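Local coordinates for Lin2004 protein (Listeria innocua, PDB 2HUJ) that is of unknown function but adopts a four-helical bundle fold and represents the bacterial DUF1798 family, at residues K48-Y53 and S104-R109; E38-N43 and K113-H118. All blocks are in the same frame, centred on the assembly; numbering follows the deposited sequence.

Overall arrangement
Contacts 1 and 2 lie toward the same end of a four-helix bundle, with their centres about 12 Å apart. Contact 2 is the deeper one, its centre about 13 Å from the centre of the chain. It packs helix 16-45 against helix 112-137. Contact 1 lies about 19 Å from that centre and joins the loops that lead into helix 52-81 and out of helix 88-104. The two contacts touch directly. Lys48 NZ is 2.7 Å from Ser42 OG, and Ala105 O is 2.9 Å from Asn43 ND2, both probable hydrogen bonds. Helix 16-45 thus ties to both loops. No function is assigned to the protein, so neither contact can be placed relative to an active site.

Contact 1 (K48-Y53 and S104-R109); sequences KPFDFY and SAFNGR
Phe50 and Phe106 carry the direct contact between 48-53 and 104-109, and it is apolar. Phe106 sets CB and CD2 over one face of the Phe50 ring. Phe106 CB stands 4.1 Å from the centroid of the Phe50 ring, 16° off the ring normal, a CH-pi contact. Phe106 CD2 comes to 3.8 Å from Phe50 CG. The two ring planes meet obliquely, at 48°. Phe50 CG sits between its backbone N and carbonyl carbon (chi1 72°), which brings the ring over Phe106 CB. Phe106 is buried and Phe50 is exposed. Met56 of helix 52-81 touches both side chains. Phe59 meets the Phe106 ring edge-to-face.

The setting is one end of a four-helix bundle. Segment 48-53 runs from the linker after helix 16-45 into helix 52-81. The other segment, 104-109, leads out of helix 88-104.

No direct hydrogen bond crosses between the segments. A water lies 2.7 Å from Lys48 O and 2.9 Å from Phe106 O and can bridge these carbonyls, though it has more acceptors in reach than protons to give.

Other bonds shape each segment. Asp51 is the N-cap of helix 52-81. Its OD2 takes a weak capping bond from Tyr53 N and another bond from Lys54 N. A type I turn runs from Ser104 to Asn107, closed by Asn107 N to Ser104 O at 2.9 Å. An Asx turn follows, in which Arg109 N bonds to Asn107 OD1 at 2.9 Å. The donor there stands above the carbonyl plane.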
ATOM      1  N   LYS A  48      -8.365 -11.280  17.919  1.00 33.81           N
ATOM      2  CA  LYS A  48      -9.741 -10.824  18.097  1.00 36.64           C
ATOM      3  C   LYS A  48     -10.649 -11.578  17.131  1.00 34.95           C
ATOM      4  O   LYS A  48     -10.267 -11.808  15.995  1.00 32.54           O
ATOM      5  CB  LYS A  48      -9.833  -9.335  17.798  1.00 36.85           C
ATOM      6  CG  LYS A  48      -8.987  -8.471  18.718  1.00 47.36           C
ATOM      7  CD  LYS A  48      -8.991  -7.023  18.240  1.00 52.59           C
ATOM      8  CE  LYS A  48      -8.065  -6.785  17.034  1.00 54.69           C
ATOM      9  NZ  LYS A  48      -6.653  -6.867  17.470  1.00 47.72           N
ATOM     10  N   PRO A  49     -11.863 -11.942  17.559  1.00 36.58           N
ATOM     11  CA  PRO A  49     -12.796 -12.492  16.581  1.00 35.38           C
ATOM     12  C   PRO A  49     -13.215 -11.411  15.594  1.00 33.88           C
ATOM     13  O   PRO A  49     -13.085 -10.215  15.893  1.00 32.39           O
ATOM     14  CB  PRO A  49     -13.993 -12.915  17.438  1.00 38.04           C
ATOM     15  CG  PRO A  49     -13.920 -12.028  18.644  1.00 39.66           C
ATOM     16  CD  PRO A  49     -12.457 -11.866  18.909  1.00 38.77           C
ATOM     17  N   PHE A  50     -13.682 -11.820  14.419  1.00 31.78           N
ATOM     18  CA  PHE A  50     -14.124 -10.856  13.436  1.00 30.34           C
ATOM     19  C   PHE A  50     -15.253 -11.436  12.621  1.00 29.47           C
ATOM     20  O   PHE A  50     -15.400 -12.644  12.544  1.00 31.41           O
ATOM     21  CB  PHE A  50     -12.971 -10.430  12.526  1.00 29.26           C
ATOM     22  CG  PHE A  50     -12.544 -11.488  11.554  1.00 29.99           C
ATOM     23  CD1 PHE A  50     -11.611 -12.439  11.920  1.00 27.01           C
ATOM     24  CD2 PHE A  50     -13.074 -11.531  10.265  1.00 30.45           C
ATOM     25  CE1 PHE A  50     -11.213 -13.417  11.031  1.00 31.92           C
ATOM     26  CE2 PHE A  50     -12.671 -12.514   9.375  1.00 27.95           C
ATOM     27  CZ  PHE A  50     -11.747 -13.447   9.761  1.00 28.95           C
ATOM     28  N   ASP A  51     -16.035 -10.560  12.013  1.00 29.46           N
ATOM     29  CA  ASP A  51     -17.105 -10.957  11.117  1.00 28.28           C
ATOM     30  C   ASP A  51     -16.701 -10.616   9.689  1.00 26.55           C
ATOM     31  O   ASP A  51     -16.170  -9.509   9.415  1.00 25.89           O
ATOM     32  CB  ASP A  51     -18.379 -10.188  11.456  1.00 27.65           C
ATOM     33  CG  ASP A  51     -19.529 -10.622  10.607  1.00 30.24           C
ATOM     34  OD1 ASP A  51     -20.138 -11.649  10.967  1.00 39.53           O
ATOM     35  OD2 ASP A  51     -19.818  -9.987   9.573  1.00 28.54           O
ATOM     36  N   PHE A  52     -16.917 -11.548   8.759  1.00 26.01           N
ATOM     37  CA  PHE A  52     -16.494 -11.318   7.355  1.00 24.69           C
ATOM     38  C   PHE A  52     -17.113 -10.037   6.783  1.00 26.15           C
ATOM     39  O   PHE A  52     -16.432  -9.271   6.083  1.00 26.83           O
ATOM     40  CB  PHE A  52     -16.917 -12.505   6.474  1.00 26.21           C
ATOM     41  CG  PHE A  52     -16.482 -12.376   5.055  1.00 24.79           C
ATOM     42  CD1 PHE A  52     -15.185 -12.697   4.707  1.00 26.28           C
ATOM     43  CD2 PHE A  52     -17.361 -11.898   4.076  1.00 24.97           C
ATOM     44  CE1 PHE A  52     -14.753 -12.569   3.415  1.00 31.40           C
ATOM     45  CE2 PHE A  52     -16.927 -11.764   2.754  1.00 28.07           C
ATOM     46  CZ  PHE A  52     -15.604 -12.103   2.437  1.00 24.60           C
ATOM     47  N   TYR A  53     -18.423  -9.854   6.989  1.00 24.26           N
ATOM     48  CA  TYR A  53     -19.149  -8.704   6.415  1.00 26.13           C
ATOM     49  C   TYR A  53     -19.012  -7.412   7.226  1.00 25.86           C
ATOM     50  O   TYR A  53     -18.920  -6.332   6.648  1.00 25.75           O
ATOM     51  CB  TYR A  53     -20.626  -9.029   6.133  1.00 27.47           C
ATOM     52  CG  TYR A  53     -20.729 -10.086   5.061  1.00 24.67           C
ATOM     53  CD1 TYR A  53     -20.526  -9.760   3.727  1.00 26.79           C
ATOM     54  CD2 TYR A  53     -20.958 -11.411   5.385  1.00 27.13           C
ATOM     55  CE1 TYR A  53     -20.556 -10.742   2.731  1.00 29.03           C
ATOM     56  CE2 TYR A  53     -21.011 -12.406   4.389  1.00 27.05           C
ATOM     57  CZ  TYR A  53     -20.796 -12.061   3.068  1.00 26.21           C
ATOM     58  OH  TYR A  53     -20.824 -13.014   2.081  1.00 28.64           O
ATOM     59  N   SER A 104      -4.638 -11.071   5.486  1.00 26.69           N
ATOM     60  CA  SER A 104      -3.856 -11.796   6.510  1.00 28.65           C
ATOM     61  C   SER A 104      -3.836 -11.104   7.875  1.00 26.53           C
ATOM     62  O   SER A 104      -3.647 -11.766   8.886  1.00 26.99           O
ATOM     63  CB  SER A 104      -2.417 -11.975   6.018  1.00 28.54           C
ATOM     64  OG  SER A 104      -2.403 -12.835   4.894  1.00 30.03           O
ATOM     65  N   ALA A 105      -4.029  -9.776   7.894  1.00 24.93           N
ATOM     66  CA  ALA A 105      -3.977  -9.030   9.141  1.00 25.90           C
ATOM     67  C   ALA A 105      -5.013  -9.519  10.193  1.00 27.66           C
ATOM     68  O   ALA A 105      -4.830  -9.344  11.369  1.00 28.32           O
ATOM     69  CB  ALA A 105      -4.199  -7.592   8.873  1.00 27.34           C
ATOM     70  N   PHE A 106      -6.113 -10.097   9.732  1.00 26.70           N
ATOM     71  CA  PHE A 106      -7.135 -10.606  10.651  1.00 26.30           C
ATOM     72  C   PHE A 106      -6.742 -11.896  11.354  1.00 28.41           C
ATOM     73  O   PHE A 106      -7.460 -12.343  12.247  1.00 28.28           O
ATOM     74  CB  PHE A 106      -8.452 -10.791   9.891  1.00 27.02           C
ATOM     75  CG  PHE A 106      -9.088  -9.483   9.514  1.00 26.99           C
ATOM     76  CD1 PHE A 106      -8.722  -8.822   8.351  1.00 27.86           C
ATOM     77  CD2 PHE A 106      -9.980  -8.866  10.385  1.00 30.05           C
ATOM     78  CE1 PHE A 106      -9.280  -7.591   8.031  1.00 26.54           C
ATOM     79  CE2 PHE A 106     -10.536  -7.613  10.074  1.00 27.99           C
ATOM     80  CZ  PHE A 106     -10.182  -6.988   8.894  1.00 28.55           C
ATOM     81  N   ASN A 107      -5.600 -12.474  10.964  1.00 27.01           N
ATOM     82  CA  ASN A 107      -5.105 -13.701  11.530  1.00 28.48           C
ATOM     83  C   ASN A 107      -3.714 -13.467  12.108  1.00 26.27           C
ATOM     84  O   ASN A 107      -2.720 -13.391  11.368  1.00 27.07           O
ATOM     85  CB  ASN A 107      -5.050 -14.773  10.459  1.00 26.12           C
ATOM     86  CG  ASN A 107      -4.485 -16.089  10.978  1.00 25.34           C
ATOM     87  OD1 ASN A 107      -4.302 -16.284  12.180  1.00 28.70           O
ATOM     88  ND2 ASN A 107      -4.213 -17.005  10.058  1.00 30.14           N
ATOM     89  N   GLY A 108      -3.656 -13.329  13.423  1.00 27.68           N
ATOM     90  CA  GLY A 108      -2.398 -13.119  14.118  1.00 26.87           C
ATOM     91  C   GLY A 108      -1.396 -14.242  13.999  1.00 27.79           C
ATOM     92  O   GLY A 108      -0.235 -14.052  14.319  1.00 30.94           O
ATOM     93  N   ARG A 109      -1.844 -15.415  13.558  1.00 25.74           N
ATOM     94  CA  ARG A 109      -0.956 -16.549  13.341  1.00 26.92           C
ATOM     95  C   ARG A 109      -0.414 -16.595  11.918  1.00 25.85           C
ATOM     96  O   ARG A 109       0.321 -17.528  11.581  1.00 26.91           O
ATOM     97  CB  ARG A 109      -1.649 -17.861  13.739  1.00 27.51           C
ATOM     98  CG  ARG A 109      -1.895 -17.925  15.232  1.00 30.86           C
ATOM     99  CD  ARG A 109      -2.555 -19.213  15.660  1.00 44.55           C
ATOM    100  NE  ARG A 109      -2.851 -19.209  17.101  1.00 53.50           N
ATOM    101  CZ  ARG A 109      -3.906 -18.613  17.675  1.00 55.79           C
ATOM    102  NH1 ARG A 109      -4.797 -17.924  16.951  1.00 58.07           N
ATOM    103  NH2 ARG A 109      -4.066 -18.697  18.995  1.00 55.48           N
TER
HETATM  104  O   HOH W   1      -9.349 -10.748  13.734  1.00 33.75           O

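Contact 2 (E38-N43 and K113-H118)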
ATOM      1  N   GLU A  38      -0.310  -2.817  11.632  1.00 27.83           N
ATOM      2  CA  GLU A  38      -0.742  -2.617  13.016  1.00 29.14           C
ATOM      3  C   GLU A  38      -1.890  -3.525  13.425  1.00 26.71           C
ATOM      4  O   GLU A  38      -1.917  -3.992  14.559  1.00 28.18           O
ATOM      5  CB  GLU A  38      -1.105  -1.160  13.278  1.00 27.75           C
ATOM      6  CG  GLU A  38       0.087  -0.178  13.113  1.00 39.19           C
ATOM      7  CD  GLU A  38       1.213  -0.385  14.138  1.00 54.06           C
ATOM      8  OE1 GLU A  38       0.946  -0.902  15.262  1.00 57.18           O
ATOM      9  OE2 GLU A  38       2.367  -0.021  13.812  1.00 57.11           O
ATOM     10  N   LEU A  39      -2.814  -3.805  12.513  1.00 26.96           N
ATOM     11  CA  LEU A  39      -3.902  -4.752  12.798  1.00 26.25           C
ATOM     12  C   LEU A  39      -3.328  -6.146  13.038  1.00 25.67           C
ATOM     13  O   LEU A  39      -3.694  -6.823  13.996  1.00 26.01           O
ATOM     14  CB  LEU A  39      -4.936  -4.764  11.655  1.00 26.79           C
ATOM     15  CG  LEU A  39      -6.106  -5.751  11.788  1.00 29.05           C
ATOM     16  CD1 LEU A  39      -6.868  -5.478  13.069  1.00 30.79           C
ATOM     17  CD2 LEU A  39      -7.016  -5.637  10.591  1.00 28.67           C
ATOM     18  N   TYR A  40      -2.398  -6.545  12.175  1.00 23.36           N
ATOM     19  CA  TYR A  40      -1.742  -7.849  12.296  1.00 23.84           C
ATOM     20  C   TYR A  40      -1.070  -7.980  13.644  1.00 25.52           C
ATOM     21  O   TYR A  40      -1.274  -8.985  14.368  1.00 25.24           O
ATOM     22  CB  TYR A  40      -0.760  -8.052  11.154  1.00 24.57           C
ATOM     23  CG  TYR A  40       0.140  -9.246  11.327  1.00 23.48           C
ATOM     24  CD1 TYR A  40      -0.368 -10.529  11.445  1.00 27.00           C
ATOM     25  CD2 TYR A  40       1.516  -9.080  11.432  1.00 25.12           C
ATOM     26  CE1 TYR A  40       0.475 -11.631  11.601  1.00 27.89           C
ATOM     27  CE2 TYR A  40       2.351 -10.176  11.621  1.00 25.72           C
ATOM     28  CZ  TYR A  40       1.839 -11.444  11.699  1.00 24.18           C
ATOM     29  OH  TYR A  40       2.705 -12.498  11.885  1.00 25.69           O
ATOM     30  N   LEU A  41      -0.221  -7.001  13.972  1.00 25.40           N
ATOM     31  CA  LEU A  41       0.517  -7.030  15.234  1.00 27.16           C
ATOM     32  C   LEU A  41      -0.433  -7.117  16.415  1.00 28.48           C
ATOM     33  O   LEU A  41      -0.177  -7.864  17.366  1.00 28.03           O
ATOM     34  CB  LEU A  41       1.430  -5.820  15.377  1.00 26.35           C
ATOM     35  CG  LEU A  41       2.614  -5.788  14.406  1.00 26.75           C
ATOM     36  CD1 LEU A  41       3.458  -4.567  14.667  1.00 30.82           C
ATOM     37  CD2 LEU A  41       3.440  -7.071  14.437  1.00 31.80           C
ATOM     38  N   SER A  42      -1.529  -6.370  16.363  1.00 27.51           N
ATOM     39  CA  SER A  42      -2.500  -6.422  17.446  1.00 27.30           C
ATOM     40  C   SER A  42      -3.129  -7.805  17.586  1.00 26.99           C
ATOM     41  O   SER A  42      -3.317  -8.300  18.689  1.00 30.29           O
ATOM     42  CB  SER A  42      -3.580  -5.349  17.296  1.00 28.62           C
ATOM     43  OG  SER A  42      -4.541  -5.677  16.294  1.00 39.60           O
ATOM     44  N   ASN A  43      -3.464  -8.438  16.478  1.00 25.53           N
ATOM     45  CA  ASN A  43      -4.031  -9.792  16.550  1.00 27.61           C
ATOM     46  C   ASN A  43      -2.998 -10.834  16.974  1.00 29.54           C
ATOM     47  O   ASN A  43      -3.330 -11.855  17.576  1.00 28.68           O
ATOM     48  CB  ASN A  43      -4.677 -10.168  15.210  1.00 26.73           C
ATOM     49  CG  ASN A  43      -6.058  -9.591  15.049  1.00 33.43           C
ATOM     50  OD1 ASN A  43      -6.867  -9.627  15.979  1.00 33.18           O
ATOM     51  ND2 ASN A  43      -6.355  -9.080  13.860  1.00 27.00           N
ATOM     52  N   LYS A 113       7.547 -13.631   9.298  1.00 25.73           N
ATOM     53  CA  LYS A 113       8.543 -13.141   8.334  1.00 28.25           C
ATOM     54  C   LYS A 113       7.924 -12.831   6.979  1.00 26.10           C
ATOM     55  O   LYS A 113       8.227 -11.787   6.384  1.00 27.12           O
ATOM     56  CB  LYS A 113       9.757 -14.086   8.217  1.00 26.85           C
ATOM     57  CG  LYS A 113      10.855 -13.595   7.252  1.00 26.10           C
ATOM     58  CD  LYS A 113      12.052 -14.526   7.234  1.00 30.44           C
ATOM     59  CE  LYS A 113      13.122 -14.077   6.231  1.00 35.76           C
ATOM     60  NZ  LYS A 113      12.535 -13.975   4.848  1.00 27.24           N
ATOM     61  N   HIS A 114       7.031 -13.691   6.493  1.00 24.61           N
ATOM     62  CA  HIS A 114       6.356 -13.429   5.219  1.00 26.16           C
ATOM     63  C   HIS A 114       5.582 -12.105   5.281  1.00 26.71           C
ATOM     64  O   HIS A 114       5.682 -11.252   4.386  1.00 26.12           O
ATOM     65  CB  HIS A 114       5.413 -14.576   4.835  1.00 29.31           C
ATOM     66  CG  HIS A 114       6.124 -15.831   4.440  1.00 35.06           C
ATOM     67  ND1 HIS A 114       7.469 -15.861   4.117  1.00 45.63           N
ATOM     68  CD2 HIS A 114       5.686 -17.110   4.332  1.00 41.43           C
ATOM     69  CE1 HIS A 114       7.823 -17.099   3.818  1.00 46.73           C
ATOM     70  NE2 HIS A 114       6.762 -17.878   3.944  1.00 48.97           N
ATOM     71  N   PHE A 115       4.836 -11.904   6.363  1.00 26.62           N
ATOM     72  CA  PHE A 115       4.070 -10.660   6.528  1.00 25.82           C
ATOM     73  C   PHE A 115       4.987  -9.441   6.561  1.00 25.45           C
ATOM     74  O   PHE A 115       4.798  -8.487   5.813  1.00 26.91           O
ATOM     75  CB  PHE A 115       3.197 -10.747   7.787  1.00 27.11           C
ATOM     76  CG  PHE A 115       1.996  -9.839   7.752  1.00 24.07           C
ATOM     77  CD1 PHE A 115       2.160  -8.448   7.670  1.00 26.50           C
ATOM     78  CD2 PHE A 115       0.719 -10.339   7.861  1.00 27.12           C
ATOM     79  CE1 PHE A 115       1.072  -7.581   7.635  1.00 29.47           C
ATOM     80  CE2 PHE A 115      -0.382  -9.463   7.811  1.00 26.03           C
ATOM     81  CZ  PHE A 115      -0.209  -8.098   7.746  1.00 25.75           C
ATOM     82  N   LEU A 116       5.975  -9.486   7.438  1.00 25.69           N
ATOM     83  CA  LEU A 116       7.000  -8.450   7.538  1.00 26.51           C
ATOM     84  C   LEU A 116       7.584  -8.110   6.165  1.00 25.88           C
ATOM     85  O   LEU A 116       7.726  -6.952   5.835  1.00 25.97           O
ATOM     86  CB  LEU A 116       8.118  -8.935   8.426  1.00 25.99           C
ATOM     87  CG  LEU A 116       9.346  -8.024   8.542  1.00 25.91           C
ATOM     88  CD1 LEU A 116       8.966  -6.753   9.254  1.00 30.53           C
ATOM     89  CD2 LEU A 116      10.463  -8.728   9.251  1.00 31.22           C
ATOM     90  N   ASP A 117       7.978  -9.143   5.407  1.00 27.12           N
ATOM     91  CA  ASP A 117       8.627  -8.920   4.118  1.00 25.99           C
ATOM     92  C   ASP A 117       7.709  -8.236   3.126  1.00 26.76           C
ATOM     93  O   ASP A 117       8.153  -7.386   2.359  1.00 25.98           O
ATOM     94  CB  ASP A 117       9.188 -10.214   3.535  1.00 27.39           C
ATOM     95  CG  ASP A 117      10.429 -10.733   4.277  1.00 29.12           C
ATOM     96  OD1 ASP A 117      11.074 -10.024   5.100  1.00 24.30           O
ATOM     97  OD2 ASP A 117      10.792 -11.905   4.015  1.00 26.44           O
ATOM     98  N   HIS A 118       6.429  -8.608   3.163  1.00 23.62           N
ATOM     99  CA  HIS A 118       5.398  -7.938   2.332  1.00 26.30           C
ATOM    100  C   HIS A 118       5.142  -6.519   2.754  1.00 27.35           C
ATOM    101  O   HIS A 118       5.040  -5.607   1.904  1.00 28.40           O
ATOM    102  CB  HIS A 118       4.150  -8.769   2.315  1.00 25.63           C
ATOM    103  CG  HIS A 118       4.279  -9.965   1.433  1.00 27.29           C
ATOM    104  ND1 HIS A 118       5.060 -11.052   1.781  1.00 30.13           N
ATOM    105  CD2 HIS A 118       3.882 -10.178   0.150  1.00 29.72           C
ATOM    106  CE1 HIS A 118       5.058 -11.929   0.784  1.00 34.35           C
ATOM    107  NE2 HIS A 118       4.350 -11.424  -0.216  1.00 30.32           N
TER
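The Tyr40 and Phe115 rings lie face to face as an offset stack. Their planes are 7° apart and their centroids 4.0 Å apart. Phe115 CD2 sits over the centre of the Tyr40 ring. Tyr40 CG lies over the Phe115 ring, shifted toward its rim. At the edge of the His118 ring, in its plane, His114 O takes a bond from His118 ND1 at 2.7 Å. The Tyr40 and Phe115 side chains run antiparallel and overlap, which sets Phe115 CB by the outer Tyr40 ring. Phe115 CZ comes to 3.5 Å from Tyr40 CB, which also makes a CH-pi contact with the Phe115 face. With CG anti to the backbone N (chi1 169°), the Tyr40 side chain reaches out toward helix 112-137. Both side chains are buried.

This is core packing of the four-helix bundle, between helix 16-45 and helix 112-137. Thr101 and Ser104 of helix 88-104 also touch Phe115. The Tyr40 hydroxyl bonds to Ser110 O, which anchors the far end of the ring.

Several polar bonds are local to one helix. Ser42 OG donates to Leu39 O at 2.7 Å. His114 O also accepts from His118 N, on the opposite face of its plane from ND1. Lys113 NZ forms a salt bridge with Asp117 OD2 and donates to its syn lone pair.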